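Local coordinates for bacterial bifunctional deaminase-reductase C-terminal domain-containing protein (Corynebacterium diphtheriae, PDB 2P4G) that probably acts as an NADP-dependent pyrimidine reductase in riboflavin biosynthesis, at residues V16-I21 / A63-Q68; M57-D62 / N251-S256; V78-A83 / L114-L119; E86-V91 / P110-L115. One frame throughout, in Å; residues are numbered along the deposited sequence.

Contact 1 of 4, residues V16-I21 / A63-Q68; sequences VTTEQI and ADLLIQ
T18 and Q68 carry the polar half of this helix-to-helix contact, in which the first turn of helix 18-23, the opening helix of the modelled chain, rests on helix 60-72, and I21 and L65 carry the apolar half. The two polar side chains slant across one another. Q68 runs out from its helix and bends at chi2 (78°), which turns the amide back against the start of the other helix: its CG passes 3.5 Å from T18 O, and its NE2 reaches T18 OG1 at 2.6 Å. The bond is short and somewhat bent (146° at the hydrogen), yet T18 OG1 lies close to the amide plane of Q68, only 12° out of it. The same NE2 also stands 3.2 Å from E19 N; both are donors, so this is no hydrogen bond, and the closeness probably follows from the bond to T18. T18 CG2 points to the backbone of helix 60-72 and lies 4.0 Å from L65 CA. I21, a turn after T18, meets L65, a turn before Q68, at about a right angle, with L65 CD1 3.7 Å from I21 CG2; M245 of strand 237-248 also touches I21. T17 is the N-cap of the first helix, its OG1 accepting from Q20 N at 2.9 Å, a capping bond that closes the first turn, beside T18. D64 OD1 is hydrogen-bonded to Q60 NE2, while D64 OD2 accepts, at 3.3 Å, from a water that is also hydrogen-bonded to T18 OG1 at 2.9 Å.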
loop_
_atom_site.group_PDB
_atom_site.type_symbol
_atom_site.label_atom_id
_atom_site.label_comp_id
_atom_site.label_asym_id
_atom_site.label_seq_id
_atom_site.Cartn_x
_atom_site.Cartn_y
_atom_site.Cartn_z
ATOM N N VAL A 16 -17.272 5.661 14.264
ATOM C CA VAL A 16 -15.846 5.635 14.717
ATOM C C VAL A 16 -15.202 7.032 14.663
ATOM O O VAL A 16 -15.036 7.627 13.598
ATOM C CB VAL A 16 -14.997 4.642 13.902
ATOM C CG1 VAL A 16 -13.631 4.441 14.574
ATOM C CG2 VAL A 16 -15.738 3.311 13.744
ATOM N N THR A 17 -14.821 7.538 15.824
ATOM C CA THR A 17 -14.292 8.869 15.927
ATOM C C THR A 17 -12.771 8.797 15.868
ATOM O O THR A 17 -12.182 7.745 16.065
ATOM C CB THR A 17 -14.726 9.522 17.247
ATOM O OG1 THR A 17 -13.882 9.057 18.302
ATOM C CG2 THR A 17 -16.189 9.185 17.584
ATOM N N THR A 18 -12.142 9.932 15.608
ATOM C CA THR A 18 -10.705 10.025 15.652
ATOM C C THR A 18 -10.202 9.772 17.064
ATOM O O THR A 18 -9.120 9.236 17.257
ATOM C CB THR A 18 -10.207 11.390 15.145
ATOM O OG1 THR A 18 -10.782 12.447 15.915
ATOM C CG2 THR A 18 -10.580 11.575 13.707
ATOM N N GLU A 19 -10.988 10.163 18.050
ATOM C CA GLU A 19 -10.636 9.917 19.438
ATOM C C GLU A 19 -10.606 8.409 19.733
ATOM O O GLU A 19 -9.784 7.933 20.513
ATOM C CB GLU A 19 -11.619 10.636 20.372
ATOM C CG GLU A 19 -11.129 10.742 21.789
ATOM C CD GLU A 19 -12.095 11.491 22.686
ATOM O OE1 GLU A 19 -13.233 11.006 22.904
ATOM O OE2 GLU A 19 -11.701 12.565 23.191
ATOM N N GLN A 20 -11.490 7.657 19.094
ATOM C CA GLN A 20 -11.467 6.211 19.241
ATOM C C GLN A 20 -10.204 5.640 18.642
ATOM O O GLN A 20 -9.487 4.892 19.288
ATOM C CB GLN A 20 -12.700 5.584 18.597
ATOM C CG GLN A 20 -13.997 5.944 19.328
ATOM C CD GLN A 20 -15.219 5.391 18.631
ATOM O OE1 GLN A 20 -15.123 4.421 17.862
ATOM N NE2 GLN A 20 -16.379 5.992 18.894
ATOM N N ILE A 21 -9.930 6.021 17.407
ATOM C CA ILE A 21 -8.781 5.528 16.678
ATOM C C ILE A 21 -7.518 5.697 17.490
ATOM O O ILE A 21 -6.714 4.785 17.555
ATOM C CB ILE A 21 -8.631 6.268 15.341
ATOM C CG1 ILE A 21 -9.818 5.944 14.436
ATOM C CG2 ILE A 21 -7.355 5.866 14.652
ATOM C CD1 ILE A 21 -9.994 6.871 13.257
ATOM N N ALA A 63 -6.796 14.836 8.443
ATOM C CA ALA A 63 -6.144 16.007 9.078
ATOM C C ALA A 63 -6.529 16.096 10.554
ATOM O O ALA A 63 -5.696 16.374 11.408
ATOM C CB ALA A 63 -6.510 17.351 8.340
ATOM N N ASP A 64 -7.801 15.867 10.839
ATOM C CA ASP A 64 -8.277 15.744 12.211
ATOM C C ASP A 64 -7.572 14.658 13.011
ATOM O O ASP A 64 -7.259 14.832 14.176
ATOM C CB ASP A 64 -9.755 15.408 12.211
ATOM C CG ASP A 64 -10.608 16.524 11.684
ATOM O OD1 ASP A 64 -10.048 17.600 11.338
ATOM O OD2 ASP A 64 -11.846 16.319 11.621
ATOM N N LEU A 65 -7.357 13.515 12.397
ATOM C CA LEU A 65 -6.671 12.415 13.070
ATOM C C LEU A 65 -5.217 12.782 13.389
ATOM O O LEU A 65 -4.707 12.453 14.453
ATOM C CB LEU A 65 -6.723 11.149 12.197
ATOM C CG LEU A 65 -6.130 9.882 12.796
ATOM C CD1 LEU A 65 -6.915 9.529 14.022
ATOM C CD2 LEU A 65 -6.132 8.740 11.751
ATOM N N LEU A 66 -4.542 13.454 12.476
ATOM C CA LEU A 66 -3.209 13.928 12.807
ATOM C C LEU A 66 -3.264 14.795 14.057
ATOM O O LEU A 66 -2.457 14.621 14.959
ATOM C CB LEU A 66 -2.582 14.732 11.668
ATOM C CG LEU A 66 -1.311 14.201 11.024
ATOM C CD1 LEU A 66 -0.770 15.281 10.063
ATOM C CD2 LEU A 66 -0.254 13.811 12.067
ATOM N N ILE A 67 -4.214 15.732 14.100
ATOM C CA ILE A 67 -4.348 16.636 15.247
ATOM C C ILE A 67 -4.663 15.855 16.520
ATOM O O ILE A 67 -4.108 16.142 17.581
ATOM C CB ILE A 67 -5.425 17.715 15.007
ATOM C CG1 ILE A 67 -4.987 18.663 13.890
ATOM C CG2 ILE A 67 -5.686 18.529 16.270
ATOM C CD1 ILE A 67 -3.638 19.166 14.057
ATOM N N GLN A 68 -5.543 14.870 16.404
ATOM C CA GLN A 68 -5.908 14.008 17.547
ATOM C C GLN A 68 -4.657 13.318 18.106
ATOM O O GLN A 68 -4.450 13.286 19.314
ATOM C CB GLN A 68 -6.959 12.962 17.129
ATOM C CG GLN A 68 -7.638 12.267 18.270
ATOM C CD GLN A 68 -8.712 13.127 18.901
ATOM O OE1 GLN A 68 -8.481 13.798 19.908
ATOM N NE2 GLN A 68 -9.884 13.135 18.293
HETATM O O HOH W 1 -12.116 14.354 14.210
#

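Contact 2 of 4, residues M57-D62 / N251-S256; sequences MGDQTD and NGLIFS. With EDO (1,2-ethanediol), chain J.
F255 projects from strand 254-260 and meets T61 and D62 in the first turn of helix 60-72, and its ring can be followed atom by atom. From CB the ring is carried on a bond beside the backbone N (chi1 -57°), a course that aims its far end at the helix. CD1 lies against L65 farther along that helix. CE1 comes next, 3.6 Å from D62 OD1; this oxygen is at the ring edge, and the carboxylate is nearly coplanar with the ring, 14° apart. CE2 takes the methyl of T61, with CG2 at 3.4 Å in an oblique approach. At the tip, CZ lies 3.6 Å from D62 N. That N-H is already engaged: D59, the N-cap of the helix, receives it on OD1 at 3.0 Å in an almost straight bond (176°). Beside the ring, L253 packs against the capping turn, its CD2 3.6 Å from D59 OD1 and 3.5 Å from M57 O. D62 OD2 accepts from O1 of an ethanediol, probably from the crystallisation liquor, at 3.2 Å. The chemistry suggests that the electropositive C-H edge of the ring suits D62 OD1, while further hydrogen bonds, D59 OD2 to S249 OG and D62 OD1 to T215 OG1, help satisfy the carboxylates.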
loop_
_atom_site.group_PDB
_atom_site.type_symbol
_atom_site.label_atom_id
_atom_site.label_comp_id
_atom_site.label_asym_id
_atom_site.label_seq_id
_atom_site.Cartn_x
_atom_site.Cartn_y
_atom_site.Cartn_z
HETATM N N MSE A 57 -3.448 13.981 -0.676
HETATM C CA MSE A 57 -4.082 12.689 -0.513
HETATM C C MSE A 57 -5.039 12.662 0.672
HETATM O O MSE A 57 -5.996 11.909 0.667
HETATM C CB MSE A 57 -3.039 11.591 -0.395
HETATM C CG MSE A 57 -2.520 11.178 -1.739
HETATM SE SE MSE A 57 -1.594 9.522 -1.659
HETATM C CE MSE A 57 -0.016 10.270 -0.686
ATOM N N GLY A 58 -4.785 13.497 1.671
ATOM C CA GLY A 58 -5.580 13.497 2.885
ATOM C C GLY A 58 -6.877 14.227 2.680
ATOM O O GLY A 58 -7.011 15.013 1.745
ATOM N N ASP A 59 -7.842 13.940 3.546
ATOM C CA ASP A 59 -9.080 14.712 3.615
ATOM C C ASP A 59 -9.157 15.301 5.023
ATOM O O ASP A 59 -8.165 15.286 5.756
ATOM C CB ASP A 59 -10.313 13.864 3.242
ATOM C CG ASP A 59 -10.586 12.729 4.226
ATOM O OD1 ASP A 59 -9.815 12.540 5.184
ATOM O OD2 ASP A 59 -11.580 12.009 4.026
ATOM N N GLN A 60 -10.318 15.827 5.395
ATOM C CA GLN A 60 -10.470 16.478 6.682
ATOM C C GLN A 60 -10.399 15.491 7.822
ATOM O O GLN A 60 -9.841 15.793 8.851
ATOM C CB GLN A 60 -11.795 17.249 6.764
ATOM C CG GLN A 60 -11.839 18.200 7.964
ATOM C CD GLN A 60 -10.621 19.118 8.027
ATOM O OE1 GLN A 60 -10.377 19.892 7.102
ATOM N NE2 GLN A 60 -9.843 19.024 9.114
ATOM N N THR A 61 -10.975 14.314 7.641
ATOM C CA THR A 61 -10.940 13.281 8.685
ATOM C C THR A 61 -9.487 12.977 9.034
ATOM O O THR A 61 -9.094 13.063 10.186
ATOM C CB THR A 61 -11.718 12.032 8.259
ATOM O OG1 THR A 61 -13.082 12.399 7.959
ATOM C CG2 THR A 61 -11.707 11.006 9.354
ATOM N N ASP A 62 -8.689 12.706 8.007
ATOM C CA ASP A 62 -7.263 12.446 8.148
ATOM C C ASP A 62 -6.503 13.588 8.826
ATOM O O ASP A 62 -5.647 13.332 9.675
ATOM C CB ASP A 62 -6.649 12.172 6.770
ATOM C CG ASP A 62 -5.220 11.725 6.854
ATOM O OD1 ASP A 62 -4.953 10.614 7.355
ATOM O OD2 ASP A 62 -4.348 12.494 6.450
ATOM N N ASN A 251 -14.942 10.251 2.090
ATOM C CA ASN A 251 -14.154 10.316 0.863
ATOM C C ASN A 251 -13.428 9.011 0.512
ATOM O O ASN A 251 -12.678 8.971 -0.455
ATOM C CB ASN A 251 -13.151 11.449 0.973
ATOM C CG ASN A 251 -13.827 12.794 1.157
ATOM O OD1 ASN A 251 -13.619 13.469 2.156
ATOM N ND2 ASN A 251 -14.655 13.177 0.196
ATOM N N GLY A 252 -13.629 7.962 1.302
ATOM C CA GLY A 252 -13.123 6.639 0.971
ATOM C C GLY A 252 -11.695 6.392 1.404
ATOM O O GLY A 252 -11.066 5.432 0.950
ATOM N N LEU A 253 -11.178 7.236 2.295
ATOM C CA LEU A 253 -9.875 6.991 2.877
ATOM C C LEU A 253 -10.033 5.951 3.967
ATOM O O LEU A 253 -11.012 5.985 4.714
ATOM C CB LEU A 253 -9.264 8.267 3.465
ATOM C CG LEU A 253 -8.609 9.283 2.496
ATOM C CD1 LEU A 253 -9.660 9.968 1.650
ATOM C CD2 LEU A 253 -7.758 10.300 3.291
ATOM N N ILE A 254 -9.092 5.012 4.041
ATOM C CA ILE A 254 -9.149 3.945 5.057
ATOM C C ILE A 254 -8.207 4.395 6.148
ATOM O O ILE A 254 -7.114 4.905 5.873
ATOM C CB ILE A 254 -8.714 2.553 4.543
ATOM C CG1 ILE A 254 -9.548 2.119 3.341
ATOM C CG2 ILE A 254 -8.826 1.472 5.650
ATOM C CD1 ILE A 254 -8.970 0.854 2.652
ATOM N N PHE A 255 -8.664 4.249 7.386
ATOM C CA PHE A 255 -7.843 4.525 8.521
ATOM C C PHE A 255 -7.671 3.214 9.242
ATOM O O PHE A 255 -8.649 2.519 9.510
ATOM C CB PHE A 255 -8.496 5.553 9.433
ATOM C CG PHE A 255 -8.817 6.831 8.747
ATOM C CD1 PHE A 255 -7.818 7.756 8.481
ATOM C CD2 PHE A 255 -10.099 7.111 8.344
ATOM C CE1 PHE A 255 -8.101 8.916 7.849
ATOM C CE2 PHE A 255 -10.384 8.292 7.712
ATOM C CZ PHE A 255 -9.388 9.199 7.463
ATOM N N SER A 256 -6.418 2.903 9.568
ATOM C CA SER A 256 -6.050 1.636 10.173
ATOM C C SER A 256 -5.062 1.914 11.298
ATOM O O SER A 256 -4.207 2.767 11.170
ATOM C CB SER A 256 -5.407 0.713 9.133
ATOM O OG SER A 256 -4.163 1.237 8.707
HETATM C C1 EDO J . -0.396 12.108 7.115
HETATM O O1 EDO J . -1.540 11.431 7.628
HETATM C C2 EDO J . 0.754 11.746 8.053
HETATM O O2 EDO J . 2.080 12.042 7.535
#

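Contact 3 of 4, residues V78-A83 / L114-L119; sequences VGAETA and LLSKSL. With EDO (1,2-ethanediol), chain N; EDO (1,2-ethanediol), chain H; EDO (1,2-ethanediol), chain D; EDO (1,2-ethanediol), chain P.
V78 and G79 pair with L114 and L115 as neighbouring parallel strands, where strand 75-79 runs straight into helix 80-85, a beta-alpha unit at the C-terminal ends of two interior strands of the mixed central sheet. Two backbone hydrogen bonds hold the pair. L115 N donates to V78 O at 3.0 Å, and A80 N donates to L115 O at 2.8 Å, both 168° at the hydrogen; the second comes from the first residue of the helix, whose N-cap is G79. V78 O is approached as well by L114 CA, 3.4 Å away, in a CA-H...O contact.

The apolar contacts gather on the face bearing V78 and L114, whose side chains run alongside each other in the same direction. V78 CG1, set between its own backbone N and carbonyl carbon (chi1 67°), is the branch that meets L114 CD2, at 3.5 Å, a close approach for two methyls; the same L114 CD2 meets A83 CB at 3.8 Å. L115 goes to the other face, where L176 and A179 of helix 175-184 receive it.

Bound ethanediol, probably from the crystallisation liquor, adds further polar contacts: in one molecule O2 accepts from K117 N at 3.1 Å and O1, weakly, from E81 N, spanning the two segments. Farther along, A80 CB touches S116 CB, and S116 OG accepts from L119 N at 2.7 Å in an ST motif.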
loop_
_atom_site.group_PDB
_atom_site.type_symbol
_atom_site.label_atom_id
_atom_site.label_comp_id
_atom_site.label_asym_id
_atom_site.label_seq_id
_atom_site.Cartn_x
_atom_site.Cartn_y
_atom_site.Cartn_z
ATOM N N VAL A 78 9.751 14.389 13.146
ATOM C CA VAL A 78 9.521 14.470 11.711
ATOM C C VAL A 78 10.823 14.924 11.031
ATOM O O VAL A 78 11.575 15.714 11.587
ATOM C CB VAL A 78 8.322 15.415 11.383
ATOM C CG1 VAL A 78 8.665 16.861 11.729
ATOM C CG2 VAL A 78 7.883 15.286 9.910
ATOM N N GLY A 79 11.097 14.397 9.842
ATOM C CA GLY A 79 12.239 14.847 9.061
ATOM C C GLY A 79 12.002 16.272 8.587
ATOM O O GLY A 79 10.907 16.631 8.155
ATOM N N ALA A 80 13.034 17.094 8.660
ATOM C CA ALA A 80 12.917 18.505 8.306
ATOM C C ALA A 80 12.317 18.736 6.895
ATOM O O ALA A 80 11.524 19.659 6.698
ATOM C CB ALA A 80 14.284 19.185 8.441
ATOM N N GLU A 81 12.688 17.901 5.930
ATOM C CA GLU A 81 12.247 18.085 4.541
ATOM C C GLU A 81 10.783 17.784 4.372
ATOM O O GLU A 81 10.095 18.463 3.618
ATOM C CB GLU A 81 13.066 17.223 3.595
ATOM C CG GLU A 81 12.791 17.416 2.086
ATOM C CD GLU A 81 12.843 18.881 1.559
ATOM O OE1 GLU A 81 13.319 19.818 2.242
ATOM O OE2 GLU A 81 12.373 19.086 0.423
ATOM N N THR A 82 10.298 16.766 5.079
ATOM C CA THR A 82 8.852 16.524 5.172
ATOM C C THR A 82 8.105 17.681 5.832
ATOM O O THR A 82 7.138 18.201 5.279
ATOM C CB THR A 82 8.577 15.192 5.889
ATOM O OG1 THR A 82 9.027 14.135 5.037
ATOM C CG2 THR A 82 7.116 14.984 6.140
ATOM N N ALA A 83 8.567 18.099 7.000
ATOM C CA ALA A 83 8.064 19.327 7.629
ATOM C C ALA A 83 8.027 20.537 6.669
ATOM O O ALA A 83 7.066 21.313 6.625
ATOM C CB ALA A 83 8.907 19.649 8.840
ATOM N N LEU A 114 12.702 18.154 14.957
ATOM C CA LEU A 114 13.001 18.160 13.537
ATOM C C LEU A 114 14.340 17.543 13.323
ATOM O O LEU A 114 15.329 17.955 13.956
ATOM C CB LEU A 114 13.036 19.591 13.001
ATOM C CG LEU A 114 11.744 20.395 13.094
ATOM C CD1 LEU A 114 12.025 21.830 12.590
ATOM C CD2 LEU A 114 10.590 19.724 12.289
ATOM N N LEU A 115 14.362 16.522 12.468
ATOM C CA LEU A 115 15.576 15.816 12.123
ATOM C C LEU A 115 16.135 16.397 10.829
ATOM O O LEU A 115 15.478 16.380 9.785
ATOM C CB LEU A 115 15.263 14.333 11.926
ATOM C CG LEU A 115 14.541 13.611 13.063
ATOM C CD1 LEU A 115 14.423 12.123 12.738
ATOM C CD2 LEU A 115 15.235 13.797 14.381
ATOM N N SER A 116 17.351 16.911 10.892
ATOM C CA SER A 116 17.945 17.621 9.769
ATOM C C SER A 116 19.429 17.403 9.709
ATOM O O SER A 116 20.201 17.942 10.541
ATOM C CB SER A 116 17.672 19.133 9.901
ATOM O OG SER A 116 18.293 19.842 8.839
ATOM N N LYS A 117 19.870 16.671 8.708
ATOM C CA LYS A 117 21.300 16.518 8.534
ATOM C C LYS A 117 21.942 17.751 7.902
ATOM O O LYS A 117 23.052 18.096 8.255
ATOM C CB LYS A 117 21.628 15.213 7.787
ATOM C CG LYS A 117 21.273 13.939 8.631
ATOM C CD LYS A 117 21.876 12.648 8.075
ATOM C CE LYS A 117 20.977 11.435 8.358
ATOM N NZ LYS A 117 21.717 10.131 8.214
ATOM N N SER A 118 21.239 18.439 7.014
ATOM C CA SER A 118 21.783 19.658 6.352
ATOM C C SER A 118 21.651 20.938 7.176
ATOM O O SER A 118 22.450 21.873 7.010
ATOM C CB SER A 118 21.099 19.901 5.003
ATOM O OG SER A 118 19.768 20.389 5.179
ATOM N N LEU A 119 20.627 20.985 8.023
ATOM C CA LEU A 119 20.307 22.179 8.816
ATOM C C LEU A 119 19.766 23.333 7.949
ATOM O O LEU A 119 19.768 24.500 8.390
ATOM C CB LEU A 119 21.513 22.645 9.638
ATOM C CG LEU A 119 21.932 21.760 10.806
ATOM C CD1 LEU A 119 23.130 22.440 11.562
ATOM C CD2 LEU A 119 20.702 21.519 11.721
HETATM C C1 EDO N . 15.403 15.659 6.419
HETATM O O1 EDO N . 14.139 15.023 6.186
HETATM C C2 EDO N . 16.353 14.684 7.113
HETATM O O2 EDO N . 17.681 15.237 7.112
HETATM C C1 EDO H . 10.030 23.292 8.340
HETATM O O1 EDO H . 10.278 24.703 8.242
HETATM C C2 EDO H . 11.296 22.581 8.862
HETATM O O2 EDO H . 12.011 21.796 7.881
HETATM C C1 EDO D . 12.570 11.282 5.241
HETATM O O1 EDO D . 11.885 11.159 3.977
HETATM C C2 EDO D . 12.420 12.549 6.111
HETATM O O2 EDO D . 11.558 13.609 5.684
HETATM C C1 EDO P . 6.040 13.899 2.550
HETATM O O1 EDO P . 6.320 15.237 2.101
HETATM C C2 EDO P . 7.265 12.973 2.529
HETATM O O2 EDO P . 8.434 13.585 1.947
#

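Contact 4 of 4, residues E86-V91 / P110-L115; sequences ENYGPV and PKLTLL. With EDO (1,2-ethanediol), chain G; EDO (1,2-ethanediol), chain C; EDO (1,2-ethanediol), chain P.
V91 and L112 meet first: V91 CG2 sits 3.8 Å from L112 CB, the two side chains slanting across each other. The other methyl of V91 is placed by a chi1 of 173°, which swings CG1 over to the ring of P110, 3.9 Å from its CG. The two branches of L112 reach G89 and Y88. Its CD2 lies 4.0 Å from G89 O, and its CD1 comes near the plane of the Y88 ring, at the edge, 4.4 Å from CD2 of that tyrosine. No hydrogen bond crosses between the segments, and the contact is mainly apolar packing. The loop, 86-91, follows helix 80-85 and returns across one face of the sheet beside strand 111-115. It leaves the helix through a Schellman motif, with N87 at positive phi as C-prime residue and Y88 N bonded back to A83 O. Farther out, Y88 OH is hydrogen-bonded to E194 OE1. Ethanediols also line the loop: one donates through O2 to G89 O at 2.8 Å, and another places C2 over a face of the Y88 ring and donates through O1 to E86 O at 2.9 Å. On the strand side, I76 of neighbouring strand 75-79 backs both V91 and P110.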
loop_
_atom_site.group_PDB
_atom_site.type_symbol
_atom_site.label_atom_id
_atom_site.label_comp_id
_atom_site.label_asym_id
_atom_site.label_seq_id
_atom_site.Cartn_x
_atom_site.Cartn_y
_atom_site.Cartn_z
ATOM N N GLU A 86 5.505 19.805 3.677
ATOM C CA GLU A 86 4.148 19.842 4.195
ATOM C C GLU A 86 3.801 21.161 4.878
ATOM O O GLU A 86 2.798 21.232 5.539
ATOM C CB GLU A 86 3.943 18.668 5.154
ATOM C CG GLU A 86 4.154 17.295 4.500
ATOM C CD GLU A 86 3.298 17.051 3.250
ATOM O OE1 GLU A 86 2.115 17.451 3.239
ATOM O OE2 GLU A 86 3.822 16.445 2.278
ATOM N N ASN A 87 4.635 22.197 4.735
ATOM C CA ASN A 87 4.297 23.539 5.224
ATOM C C ASN A 87 3.981 23.525 6.741
ATOM O O ASN A 87 3.042 24.166 7.243
ATOM C CB ASN A 87 3.163 24.140 4.347
ATOM C CG ASN A 87 2.933 25.650 4.580
ATOM O OD1 ASN A 87 3.861 26.393 4.946
ATOM N ND2 ASN A 87 1.669 26.110 4.360
ATOM N N TYR A 88 4.792 22.781 7.478
ATOM C CA TYR A 88 4.654 22.770 8.907
ATOM C C TYR A 88 4.962 24.137 9.487
ATOM O O TYR A 88 5.876 24.823 9.043
ATOM C CB TYR A 88 5.597 21.775 9.552
ATOM C CG TYR A 88 5.150 20.350 9.616
ATOM C CD1 TYR A 88 4.462 19.753 8.572
ATOM C CD2 TYR A 88 5.495 19.565 10.710
ATOM C CE1 TYR A 88 4.104 18.409 8.630
ATOM C CE2 TYR A 88 5.133 18.246 10.775
ATOM C CZ TYR A 88 4.441 17.675 9.735
ATOM O OH TYR A 88 4.083 16.367 9.829
ATOM N N GLY A 89 4.207 24.500 10.515
ATOM C CA GLY A 89 4.460 25.667 11.302
ATOM C C GLY A 89 4.537 25.278 12.761
ATOM O O GLY A 89 4.630 24.092 13.102
ATOM N N PRO A 90 4.488 26.281 13.644
ATOM C CA PRO A 90 4.392 25.959 15.059
ATOM C C PRO A 90 3.171 25.072 15.348
ATOM O O PRO A 90 2.086 25.299 14.805
ATOM C CB PRO A 90 4.294 27.332 15.727
ATOM C CG PRO A 90 4.968 28.272 14.760
ATOM C CD PRO A 90 4.556 27.730 13.409
ATOM N N VAL A 91 3.374 24.066 16.199
ATOM C CA VAL A 91 2.324 23.148 16.550
ATOM C C VAL A 91 1.159 23.918 17.157
ATOM O O VAL A 91 1.347 24.819 18.002
ATOM C CB VAL A 91 2.843 22.058 17.484
ATOM C CG1 VAL A 91 1.703 21.185 18.004
ATOM C CG2 VAL A 91 3.915 21.217 16.760
ATOM N N PRO A 110 2.671 19.405 22.311
ATOM C CA PRO A 110 3.830 18.535 22.172
ATOM C C PRO A 110 5.030 19.266 21.577
ATOM O O PRO A 110 4.868 20.215 20.827
ATOM C CB PRO A 110 3.343 17.460 21.183
ATOM C CG PRO A 110 2.272 18.142 20.406
ATOM C CD PRO A 110 1.584 19.038 21.385
ATOM N N LYS A 111 6.225 18.790 21.899
ATOM C CA LYS A 111 7.454 19.355 21.390
ATOM C C LYS A 111 7.670 18.881 19.976
ATOM O O LYS A 111 7.756 17.676 19.710
ATOM C CB LYS A 111 8.654 18.924 22.256
ATOM C CG LYS A 111 9.979 19.607 21.923
ATOM C CD LYS A 111 9.933 21.070 22.297
ATOM C CE LYS A 111 11.259 21.806 22.070
ATOM N NZ LYS A 111 11.116 23.255 22.431
ATOM N N LEU A 112 7.788 19.831 19.061
ATOM C CA LEU A 112 8.148 19.511 17.688
ATOM C C LEU A 112 9.642 19.296 17.581
ATOM O O LEU A 112 10.428 20.180 17.923
ATOM C CB LEU A 112 7.713 20.635 16.740
ATOM C CG LEU A 112 7.937 20.443 15.253
ATOM C CD1 LEU A 112 7.209 19.182 14.716
ATOM C CD2 LEU A 112 7.493 21.711 14.523
ATOM N N THR A 113 10.012 18.128 17.064
ATOM C CA THR A 113 11.408 17.692 16.934
ATOM C C THR A 113 11.721 17.418 15.467
ATOM O O THR A 113 11.070 16.588 14.813
ATOM C CB THR A 113 11.690 16.419 17.782
ATOM O OG1 THR A 113 11.258 16.655 19.119
ATOM C CG2 THR A 113 13.187 16.042 17.788
ATOM N N LEU A 114 12.702 18.154 14.957
ATOM C CA LEU A 114 13.001 18.160 13.537
ATOM C C LEU A 114 14.340 17.543 13.323
ATOM O O LEU A 114 15.329 17.955 13.956
ATOM C CB LEU A 114 13.036 19.591 13.001
ATOM C CG LEU A 114 11.744 20.395 13.094
ATOM C CD1 LEU A 114 12.025 21.830 12.590
ATOM C CD2 LEU A 114 10.590 19.724 12.289
ATOM N N LEU A 115 14.362 16.522 12.468
ATOM C CA LEU A 115 15.576 15.816 12.123
ATOM C C LEU A 115 16.135 16.397 10.829
ATOM O O LEU A 115 15.478 16.380 9.785
ATOM C CB LEU A 115 15.263 14.333 11.926
ATOM C CG LEU A 115 14.541 13.611 13.063
ATOM C CD1 LEU A 115 14.423 12.123 12.738
ATOM C CD2 LEU A 115 15.235 13.797 14.381
HETATM C C1 EDO G . 1.627 23.405 12.428
HETATM O O1 EDO G . 0.530 23.958 11.693
HETATM C C2 EDO G . 2.344 22.173 11.808
HETATM O O2 EDO G . 3.432 21.621 12.661
HETATM C C1 EDO C . 0.738 20.601 9.063
HETATM O O1 EDO C . 1.125 20.191 7.731
HETATM C C2 EDO C . 0.747 19.415 10.034
HETATM O O2 EDO C . -0.277 19.545 11.035
HETATM C C1 EDO P . 6.040 13.899 2.550
HETATM O O1 EDO P . 6.320 15.237 2.101
HETATM C C2 EDO P . 7.265 12.973 2.529
HETATM O O2 EDO P . 8.434 13.585 1.947
#

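From the N terminus, contact 1 opens at 16-21, and contact 2 opens at 57-62 before contact 1 closes at 63-68, so the two cross. They share helix 60-72 and touch through L65 and F255, tying the first helix and strand 254-260 to that one helix. The long loop of contact 2 closes only at 251-256 and holds contacts 3 and 4, which follow contact 1 in series. Contact 3 opens at 78-83 and contact 4 at 86-91; both close on strand 111-115, sharing L114 and L115, and V78 CG1 packs on Y88 and L112. About 25 Å separates the centres of contacts 2 and 3, yet both reach the same sheet.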